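Local coordinates for N2152 (Neocallimastix frontalis, PDB 5U22), which probably hydrolyses rare arabinosyl substrates, as a polyspecific family 39 glycoside hydrolase from a rumen anaerobic fungus, at residues Ala43-Ile48 and Arg68-Ala73; Ala369-Glu374 and Ile403-Ser408; Met163-Tyr168 and Asn203-Asp208. All coordinates share one frame; numbering follows the deposited sequence.

Contacts 1 and 3 both belong to the TIM barrel, and contact 2 to the beta sandwich, built mostly from the chain after the barrel. Contact 1 is buried where the barrel closes, between 43-45 and strand 66-70, with a bound BTB molecule about 4 Å from the side chain of His44. Contact 3 lies farther out, where helix 160-174 meets the loop leading into strand 209-212; its centre is about 23 Å from that of contact 1, the nearest atoms about 10 Å apart. The 369-374 and 403-408 pair, in the sandwich interior, is about 39 Å from contact 1 and 50 Å from contact 3, centre to centre, on the opposite side of the chain's centre from both.

Contact 1 (Ala43-Ile48 and Arg68-Ala73); sequences AHYGLI and RAPARA
His44 and Arg68 form a single beta bridge, their CA atoms 4.6 Å apart; the short extended piece at 43-45 lies between strands 275-278 and 66-70 and closes the TIM barrel. Two backbone bonds make the bridge: Arg68 N to Ala43 O, and Tyr45 N to Arg68 O at 3.0 Å. It falls within a type II turn from Ala43 to Gly46, and a water links Leu47 N to Arg68 O. The His44 ring lies over the Arg68 side chain because chi1 (-173°) turns CG away from the backbone N; Arg68 NH1 sits above the ring centre, 3.3 Å from His44 CE1, with ring and guanidinium planes 44° apart. The guanidinium is held by salt bridges to Glu143 and Glu246 and by Asn146. The His44 side chain is about 4 Å from a bound BTB, consistent with a place in the active-site pocket. Tyr45 CD1 takes the other face of the imidazole, and Trp280 stacks with this tyrosine. Tyr45 OH bonds Asp105, and a water lies within hydrogen-bonding distance of both Tyr45 OH and Arg72 O. Pro70 CD lies over one face of the Tyr45 ring, a CH-pi contact 3.7 Å from the centroid.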
loop_
_atom_site.group_PDB
_atom_site.type_symbol
_atom_site.label_atom_id
_atom_site.label_comp_id
_atom_site.label_asym_id
_atom_site.label_seq_id
_atom_site.Cartn_x
_atom_site.Cartn_y
_atom_site.Cartn_z
ATOM N N ALA A 43 -5.673 1.516 -2.453
ATOM C CA ALA A 43 -6.525 0.339 -2.272
ATOM C C ALA A 43 -7.009 -0.205 -3.609
ATOM O O ALA A 43 -7.262 0.549 -4.550
ATOM C CB ALA A 43 -7.738 0.651 -1.391
ATOM N N HIS A 44 -7.148 -1.530 -3.665
ATOM C CA HIS A 44 -7.729 -2.216 -4.816
ATOM C C HIS A 44 -9.242 -2.025 -4.823
ATOM O O HIS A 44 -9.902 -2.308 -3.825
ATOM C CB HIS A 44 -7.381 -3.703 -4.748
ATOM C CG HIS A 44 -7.783 -4.476 -5.961
ATOM N ND1 HIS A 44 -7.595 -3.990 -7.235
ATOM C CD2 HIS A 44 -8.340 -5.704 -6.101
ATOM C CE1 HIS A 44 -8.030 -4.880 -8.111
ATOM N NE2 HIS A 44 -8.478 -5.933 -7.449
ATOM N N TYR A 45 -9.791 -1.540 -5.950
ATOM C CA TYR A 45 -11.213 -1.164 -6.036
ATOM C C TYR A 45 -11.614 -0.229 -4.898
ATOM O O TYR A 45 -12.774 -0.209 -4.468
ATOM C CB TYR A 45 -12.141 -2.383 -6.031
ATOM C CG TYR A 45 -12.255 -3.154 -7.332
ATOM C CD1 TYR A 45 -11.257 -4.038 -7.733
ATOM C CD2 TYR A 45 -13.401 -3.038 -8.133
ATOM C CE1 TYR A 45 -11.380 -4.778 -8.898
ATOM C CE2 TYR A 45 -13.528 -3.773 -9.318
ATOM C CZ TYR A 45 -12.520 -4.646 -9.683
ATOM O OH TYR A 45 -12.637 -5.377 -10.847
ATOM N N GLY A 46 -10.647 0.525 -4.364
ATOM C CA GLY A 46 -10.953 1.403 -3.253
ATOM C C GLY A 46 -11.667 2.658 -3.674
ATOM O O GLY A 46 -12.367 3.265 -2.861
ATOM N N LEU A 47 -11.505 3.045 -4.934
ATOM C CA LEU A 47 -12.178 4.194 -5.519
ATOM C C LEU A 47 -12.846 3.720 -6.795
ATOM O O LEU A 47 -12.189 3.100 -7.633
ATOM C CB LEU A 47 -11.182 5.318 -5.822
ATOM C CG LEU A 47 -11.714 6.560 -6.534
ATOM C CD1 LEU A 47 -12.813 7.218 -5.716
ATOM C CD2 LEU A 47 -10.570 7.545 -6.799
ATOM N N ILE A 48 -14.143 3.986 -6.939
ATOM C CA ILE A 48 -14.838 3.603 -8.169
ATOM C C ILE A 48 -15.553 4.813 -8.756
ATOM O O ILE A 48 -15.275 5.957 -8.367
ATOM C CB ILE A 48 -15.804 2.430 -7.926
ATOM C CG1 ILE A 48 -16.863 2.793 -6.877
ATOM C CG2 ILE A 48 -15.010 1.187 -7.477
ATOM C CD1 ILE A 48 -17.826 1.647 -6.619
ATOM N N ARG A 68 -5.635 0.958 -7.388
ATOM C CA ARG A 68 -5.703 -0.110 -8.380
ATOM C C ARG A 68 -7.146 -0.287 -8.820
ATOM O O ARG A 68 -8.067 -0.239 -7.998
ATOM C CB ARG A 68 -5.147 -1.425 -7.815
ATOM C CG ARG A 68 -4.988 -2.593 -8.809
ATOM C CD ARG A 68 -4.003 -3.558 -8.155
ATOM N NE ARG A 68 -3.715 -4.829 -8.821
ATOM C CZ ARG A 68 -4.180 -6.011 -8.408
ATOM N NH1 ARG A 68 -5.031 -6.089 -7.388
ATOM N NH2 ARG A 68 -3.808 -7.120 -9.032
ATOM N N ALA A 69 -7.342 -0.466 -10.121
ATOM C CA ALA A 69 -8.689 -0.527 -10.670
ATOM C C ALA A 69 -8.682 -1.435 -11.886
ATOM O O ALA A 69 -7.639 -1.591 -12.534
ATOM C CB ALA A 69 -9.207 0.874 -11.049
ATOM N N PRO A 70 -9.823 -2.039 -12.221
ATOM C CA PRO A 70 -9.895 -2.905 -13.402
ATOM C C PRO A 70 -9.831 -2.109 -14.693
ATOM O O PRO A 70 -10.378 -1.011 -14.796
ATOM C CB PRO A 70 -11.266 -3.575 -13.255
ATOM C CG PRO A 70 -12.089 -2.541 -12.472
ATOM C CD PRO A 70 -11.093 -2.012 -11.467
ATOM N N ALA A 71 -9.193 -2.702 -15.712
ATOM C CA ALA A 71 -9.117 -2.030 -17.007
ATOM C C ALA A 71 -10.503 -1.824 -17.617
ATOM O O ALA A 71 -10.726 -0.834 -18.326
ATOM C CB ALA A 71 -8.218 -2.822 -17.968
ATOM N N ARG A 72 -11.437 -2.747 -17.364
ATOM C CA ARG A 72 -12.819 -2.626 -17.806
ATOM C C ARG A 72 -13.747 -3.045 -16.676
ATOM O O ARG A 72 -13.379 -3.849 -15.820
ATOM C CB ARG A 72 -13.107 -3.495 -19.034
ATOM C CG ARG A 72 -12.278 -3.164 -20.248
ATOM C CD ARG A 72 -12.626 -1.794 -20.818
ATOM N NE ARG A 72 -12.249 -1.702 -22.223
ATOM C CZ ARG A 72 -12.205 -0.579 -22.942
ATOM N NH1 ARG A 72 -12.487 0.602 -22.406
ATOM N NH2 ARG A 72 -11.878 -0.646 -24.224
ATOM N N ALA A 73 -14.954 -2.491 -16.678
ATOM C CA ALA A 73 -15.978 -2.889 -15.724
ATOM C C ALA A 73 -17.319 -2.973 -16.440
ATOM O O ALA A 73 -17.524 -2.359 -17.491
ATOM C CB ALA A 73 -16.068 -1.907 -14.543
HETATM O O HOH W 1 -14.050 -5.589 -13.544
HETATM O O HOH W 2 -9.456 2.148 -7.131
#

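Contact 2 (Ala369-Glu374 and Ile403-Ser408); sequences AHVKVE and ISVDLS
The hydrophobic interior of the beta sandwich is the setting here: strands 369-374 and 403-408 face each other through their side chains. Their axes come within 9.7 Å, too far apart for backbone pairing, and run in nearly the same direction, at 27° to each other. Val371 and Val373 on one strand point toward Ile403, Val405 and Leu407 on the other. Val371 stands opposite Val405 and Val373 opposite Leu407, and each valine also touches the preceding inward-facing residue on the other strand, Ile403 or Val405, with its second methyl.

Val371 spreads its branches along the strand. CG2 lies 4.0 Å from Ile403 CD1, the two side chains sliding past each other, whereas CG1 meets Val405 CG2 tip to tip at 4.2 Å. Ile403 reaches across because CG1 stands between its backbone N and carbonyl carbon (chi1 75°) and the chain then extends to CD1. Val373 repeats the pattern one step on: CG2 passes alongside Val405 CG1 at 3.9 Å, and CG1 butts against the fork of Leu407. That methyl lies 3.9 Å from Leu407 CD2 and is almost equally near CG and CD1, so it rests against the whole isopropyl end. Val405 is thus shared, giving one methyl to each valine opposite. All five residues are buried, and the contact is wholly apolar.

In one layer strand 368-376 runs between strands 389-397 and 415-422, antiparallel to both; in the facing layer strand 403-408 pairs antiparallel with strand 353-359. Tyr396 and Phe392 of strand 389-397, Phe358 of strand 353-359, and Ile418 and Tyr416 of strand 415-422 extend the apolar layer around the two segments.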
loop_
_atom_site.group_PDB
_atom_site.type_symbol
_atom_site.label_atom_id
_atom_site.label_comp_id
_atom_site.label_asym_id
_atom_site.label_seq_id
_atom_site.Cartn_x
_atom_site.Cartn_y
_atom_site.Cartn_z
ATOM N N ALA A 369 10.311 19.701 24.114
ATOM C CA ALA A 369 9.432 19.259 23.045
ATOM C C ALA A 369 8.000 19.170 23.548
ATOM O O ALA A 369 7.744 18.650 24.637
ATOM C CB ALA A 369 9.874 17.903 22.496
ATOM N N HIS A 370 7.064 19.661 22.748
ATOM C CA HIS A 370 5.653 19.471 23.050
ATOM C C HIS A 370 5.183 18.159 22.425
ATOM O O HIS A 370 5.310 17.968 21.210
ATOM C CB HIS A 370 4.824 20.639 22.534
ATOM C CG HIS A 370 3.399 20.567 22.961
ATOM N ND1 HIS A 370 3.007 20.781 24.266
ATOM C CD2 HIS A 370 2.278 20.249 22.275
ATOM C CE1 HIS A 370 1.700 20.621 24.361
ATOM N NE2 HIS A 370 1.232 20.310 23.165
ATOM N N VAL A 371 4.647 17.257 23.247
ATOM C CA VAL A 371 4.298 15.904 22.813
ATOM C C VAL A 371 2.796 15.710 22.957
ATOM O O VAL A 371 2.257 15.792 24.065
ATOM C CB VAL A 371 5.064 14.839 23.612
ATOM C CG1 VAL A 371 4.656 13.438 23.166
ATOM C CG2 VAL A 371 6.563 15.057 23.439
ATOM N N LYS A 372 2.121 15.452 21.844
ATOM C CA LYS A 372 0.715 15.090 21.861
ATOM C C LYS A 372 0.591 13.635 21.438
ATOM O O LYS A 372 1.089 13.250 20.375
ATOM C CB LYS A 372 -0.094 15.993 20.935
ATOM C CG LYS A 372 -1.564 15.616 20.827
ATOM C CD LYS A 372 -2.274 16.612 19.927
ATOM C CE LYS A 372 -3.784 16.417 19.914
ATOM N NZ LYS A 372 -4.436 17.385 18.968
ATOM N N VAL A 373 -0.053 12.831 22.274
ATOM C CA VAL A 373 -0.199 11.396 22.046
ATOM C C VAL A 373 -1.679 11.117 21.817
ATOM O O VAL A 373 -2.517 11.460 22.659
ATOM C CB VAL A 373 0.354 10.590 23.235
ATOM C CG1 VAL A 373 0.238 9.100 22.972
ATOM C CG2 VAL A 373 1.807 10.977 23.495
ATOM N N GLU A 374 -2.007 10.509 20.679
ATOM C CA GLU A 374 -3.394 10.245 20.316
ATOM C C GLU A 374 -3.592 8.775 19.967
ATOM O O GLU A 374 -2.645 8.060 19.624
ATOM C CB GLU A 374 -3.844 11.077 19.111
ATOM C CG GLU A 374 -3.568 12.539 19.215
ATOM C CD GLU A 374 -3.897 13.249 17.918
ATOM O OE1 GLU A 374 -5.095 13.350 17.603
ATOM O OE2 GLU A 374 -2.961 13.667 17.207
ATOM N N ILE A 403 14.163 11.432 24.191
ATOM C CA ILE A 403 13.043 11.290 25.122
ATOM C C ILE A 403 12.462 9.884 24.976
ATOM O O ILE A 403 12.633 9.217 23.953
ATOM C CB ILE A 403 11.926 12.347 24.924
ATOM C CG1 ILE A 403 11.081 12.045 23.682
ATOM C CG2 ILE A 403 12.510 13.759 24.853
ATOM C CD1 ILE A 403 9.952 13.026 23.469
ATOM N N SER A 404 11.801 9.422 26.032
ATOM C CA SER A 404 11.024 8.187 25.994
ATOM C C SER A 404 9.593 8.519 26.377
ATOM O O SER A 404 9.353 9.140 27.420
ATOM C CB SER A 404 11.582 7.111 26.939
ATOM O OG SER A 404 12.849 6.654 26.504
ATOM N N VAL A 405 8.654 8.111 25.533
ATOM C CA VAL A 405 7.235 8.411 25.706
ATOM C C VAL A 405 6.526 7.097 26.024
ATOM O O VAL A 405 6.573 6.154 25.222
ATOM C CB VAL A 405 6.657 9.084 24.449
ATOM C CG1 VAL A 405 5.157 9.315 24.587
ATOM C CG2 VAL A 405 7.364 10.410 24.176
ATOM N N ASP A 406 5.894 7.017 27.201
ATOM C CA ASP A 406 5.212 5.801 27.642
ATOM C C ASP A 406 3.708 5.882 27.395
ATOM O O ASP A 406 3.080 6.907 27.673
ATOM C CB ASP A 406 5.429 5.546 29.136
ATOM C CG ASP A 406 6.885 5.484 29.519
ATOM O OD1 ASP A 406 7.680 4.914 28.759
ATOM O OD2 ASP A 406 7.234 6.014 30.593
ATOM N N LEU A 407 3.131 4.782 26.906
ATOM C CA LEU A 407 1.686 4.628 26.777
ATOM C C LEU A 407 1.247 3.412 27.577
ATOM O O LEU A 407 1.791 2.320 27.387
ATOM C CB LEU A 407 1.249 4.456 25.323
ATOM C CG LEU A 407 1.263 5.653 24.377
ATOM C CD1 LEU A 407 2.686 6.080 24.060
ATOM C CD2 LEU A 407 0.520 5.261 23.099
ATOM N N SER A 408 0.251 3.596 28.444
ATOM C CA SER A 408 -0.302 2.513 29.245
ATOM C C SER A 408 -1.594 1.981 28.632
ATOM O O SER A 408 -2.276 2.664 27.864
ATOM C CB SER A 408 -0.572 2.983 30.677
ATOM O OG SER A 408 0.629 2.998 31.416
#

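Contact 3 (Met163-Tyr168 and Asn203-Asp208); sequences MWKQTY and NNCLPD
Three side chains of one helix, Trp164, Lys165 and Tyr168, each donate a hydrogen bond to a different backbone carbonyl of the loop 203-208. Trp164 NE1 gives the indole bond to Cys205 O at 2.8 Å; it is nearly straight, 167° at the hydrogen, and lies in both the carbonyl plane and the ring plane. Lys165, bent at chi2 (62°), swings NZ to 2.8 Å from Asn203 O, its CD passing near Cys205 SG. Tyr168 OH reaches Leu206 O, also at 2.8 Å, and is bonded to Arg172 as well, so the phenol oxygen is tied both to the loop and to its own helix.

Cys205 is wedged between the two aromatic residues. Its CA sits over the centre of the Tyr168 ring, a CH-pi contact of 3.5 Å to the centroid and 11° off the normal, with CB 3.6 Å from Tyr168 CG. The sulfur stands at the indole edge, 3.6 Å from Trp164 CD1, a sulfur-aromatic contact made near the ring plane; it lies above the Tyr168 face only at a distance. Within the TIM barrel this loop joins helix 190-202 to strand 209-212, and a Schellman motif with Asn204 as its C-prime residue ends the helix. The chain then turns past helix 160-174, which precedes strand 180-185.

Next to the NE1 bond, on the benzo edge, Pro207 CB lies 3.9 Å from Trp164 CZ2, the two side chains crossing at about a right angle. Phe196 of helix 190-202 packs edge-to-face with Trp164 and touches Pro207. Just beyond, Asp208 forms a salt bridge with the same Arg172 that bonds Tyr168 OH.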
loop_
_atom_site.group_PDB
_atom_site.type_symbol
_atom_site.label_atom_id
_atom_site.label_comp_id
_atom_site.label_asym_id
_atom_site.label_seq_id
_atom_site.Cartn_x
_atom_site.Cartn_y
_atom_site.Cartn_z
ATOM N N MET A 163 1.871 -16.485 -21.852
ATOM C CA MET A 163 0.936 -15.366 -21.921
ATOM C C MET A 163 1.610 -14.065 -21.492
ATOM O O MET A 163 1.379 -13.006 -22.095
ATOM C CB MET A 163 -0.294 -15.660 -21.060
ATOM C CG MET A 163 -1.349 -14.551 -21.079
ATOM S SD MET A 163 -0.998 -13.193 -19.908
ATOM C CE MET A 163 -0.827 -14.058 -18.377
ATOM N N TRP A 164 2.454 -14.130 -20.457
ATOM C CA TRP A 164 3.184 -12.948 -20.009
ATOM C C TRP A 164 4.054 -12.395 -21.123
ATOM O O TRP A 164 3.981 -11.207 -21.460
ATOM C CB TRP A 164 4.055 -13.272 -18.789
ATOM C CG TRP A 164 4.953 -12.101 -18.419
ATOM C CD1 TRP A 164 6.220 -11.857 -18.861
ATOM C CD2 TRP A 164 4.615 -11.008 -17.546
ATOM N NE1 TRP A 164 6.696 -10.679 -18.317
ATOM C CE2 TRP A 164 5.730 -10.144 -17.505
ATOM C CE3 TRP A 164 3.480 -10.688 -16.785
ATOM C CZ2 TRP A 164 5.744 -8.967 -16.735
ATOM C CZ3 TRP A 164 3.495 -9.515 -16.024
ATOM C CH2 TRP A 164 4.618 -8.678 -16.004
ATOM N N LYS A 165 4.924 -13.242 -21.674
ATOM C CA LYS A 165 5.818 -12.814 -22.745
ATOM C C LYS A 165 5.040 -12.220 -23.912
ATOM O O LYS A 165 5.387 -11.153 -24.429
ATOM C CB LYS A 165 6.652 -14.008 -23.208
ATOM C CG LYS A 165 7.435 -13.777 -24.496
ATOM C CD LYS A 165 8.450 -12.657 -24.360
ATOM C CE LYS A 165 9.368 -12.594 -25.585
ATOM N NZ LYS A 165 10.208 -11.373 -25.568
ATOM N N GLN A 166 3.979 -12.899 -24.343
ATOM C CA GLN A 166 3.258 -12.441 -25.524
ATOM C C GLN A 166 2.522 -11.140 -25.252
ATOM O O GLN A 166 2.466 -10.257 -26.116
ATOM C CB GLN A 166 2.295 -13.531 -26.002
ATOM C CG GLN A 166 3.008 -14.752 -26.615
ATOM C CD GLN A 166 2.087 -15.954 -26.802
ATOM O OE1 GLN A 166 0.911 -15.804 -27.145
ATOM N NE2 GLN A 166 2.619 -17.153 -26.570
ATOM N N THR A 167 1.956 -10.994 -24.058
ATOM C CA THR A 167 1.238 -9.764 -23.754
ATOM C C THR A 167 2.214 -8.613 -23.534
ATOM O O THR A 167 1.935 -7.464 -23.905
ATOM C CB THR A 167 0.344 -9.977 -22.528
ATOM O OG1 THR A 167 -0.487 -11.122 -22.749
ATOM C CG2 THR A 167 -0.528 -8.768 -22.289
ATOM N N TYR A 168 3.356 -8.907 -22.912
ATOM C CA TYR A 168 4.414 -7.920 -22.740
ATOM C C TYR A 168 4.856 -7.355 -24.086
ATOM O O TYR A 168 4.967 -6.135 -24.257
ATOM C CB TYR A 168 5.582 -8.581 -22.004
ATOM C CG TYR A 168 6.745 -7.697 -21.607
ATOM C CD1 TYR A 168 7.698 -7.285 -22.542
ATOM C CD2 TYR A 168 6.931 -7.334 -20.284
ATOM C CE1 TYR A 168 8.782 -6.492 -22.162
ATOM C CE2 TYR A 168 8.007 -6.552 -19.897
ATOM C CZ TYR A 168 8.921 -6.133 -20.834
ATOM O OH TYR A 168 9.982 -5.366 -20.421
ATOM N N ASN A 203 14.275 -13.770 -21.594
ATOM C CA ASN A 203 13.385 -13.518 -22.718
ATOM C C ASN A 203 12.950 -12.059 -22.816
ATOM O O ASN A 203 11.928 -11.757 -23.444
ATOM C CB ASN A 203 12.197 -14.463 -22.635
ATOM C CG ASN A 203 12.627 -15.894 -22.763
ATOM O OD1 ASN A 203 12.897 -16.365 -23.870
ATOM N ND2 ASN A 203 12.744 -16.589 -21.638
ATOM N N ASN A 204 13.729 -11.153 -22.225
ATOM C CA ASN A 204 13.553 -9.707 -22.366
ATOM C C ASN A 204 12.116 -9.277 -22.079
ATOM O O ASN A 204 11.508 -8.518 -22.833
ATOM C CB ASN A 204 13.990 -9.239 -23.751
ATOM C CG ASN A 204 15.450 -9.528 -24.018
ATOM O OD1 ASN A 204 15.784 -10.387 -24.826
ATOM N ND2 ASN A 204 16.328 -8.814 -23.327
ATOM N N CYS A 205 11.574 -9.757 -20.968
ATOM C CA CYS A 205 10.230 -9.342 -20.579
ATOM C C CYS A 205 10.151 -9.109 -19.073
ATOM O O CYS A 205 9.132 -9.395 -18.435
ATOM C CB CYS A 205 9.176 -10.350 -21.058
ATOM S SG CYS A 205 9.399 -12.075 -20.576
ATOM N N LEU A 206 11.206 -8.540 -18.497
ATOM C CA LEU A 206 11.161 -8.136 -17.097
ATOM C C LEU A 206 10.155 -7.008 -16.912
ATOM O O LEU A 206 10.148 -6.051 -17.697
ATOM C CB LEU A 206 12.536 -7.676 -16.616
ATOM C CG LEU A 206 13.626 -8.728 -16.403
ATOM C CD1 LEU A 206 14.973 -8.053 -16.260
ATOM C CD2 LEU A 206 13.326 -9.563 -15.162
ATOM N N PRO A 207 9.309 -7.070 -15.882
ATOM C CA PRO A 207 8.416 -5.943 -15.607
ATOM C C PRO A 207 9.218 -4.700 -15.244
ATOM O O PRO A 207 10.350 -4.778 -14.760
ATOM C CB PRO A 207 7.573 -6.436 -14.421
ATOM C CG PRO A 207 8.423 -7.447 -13.742
ATOM C CD PRO A 207 9.265 -8.099 -14.832
ATOM N N ASP A 208 8.625 -3.539 -15.505
ATOM C CA ASP A 208 9.217 -2.305 -15.000
ATOM C C ASP A 208 8.998 -2.153 -13.506
ATOM O O ASP A 208 9.841 -1.575 -12.809
ATOM C CB ASP A 208 8.626 -1.114 -15.729
ATOM C CG ASP A 208 8.810 -1.219 -17.204
ATOM O OD1 ASP A 208 9.961 -1.474 -17.624
ATOM O OD2 ASP A 208 7.808 -1.085 -17.930
#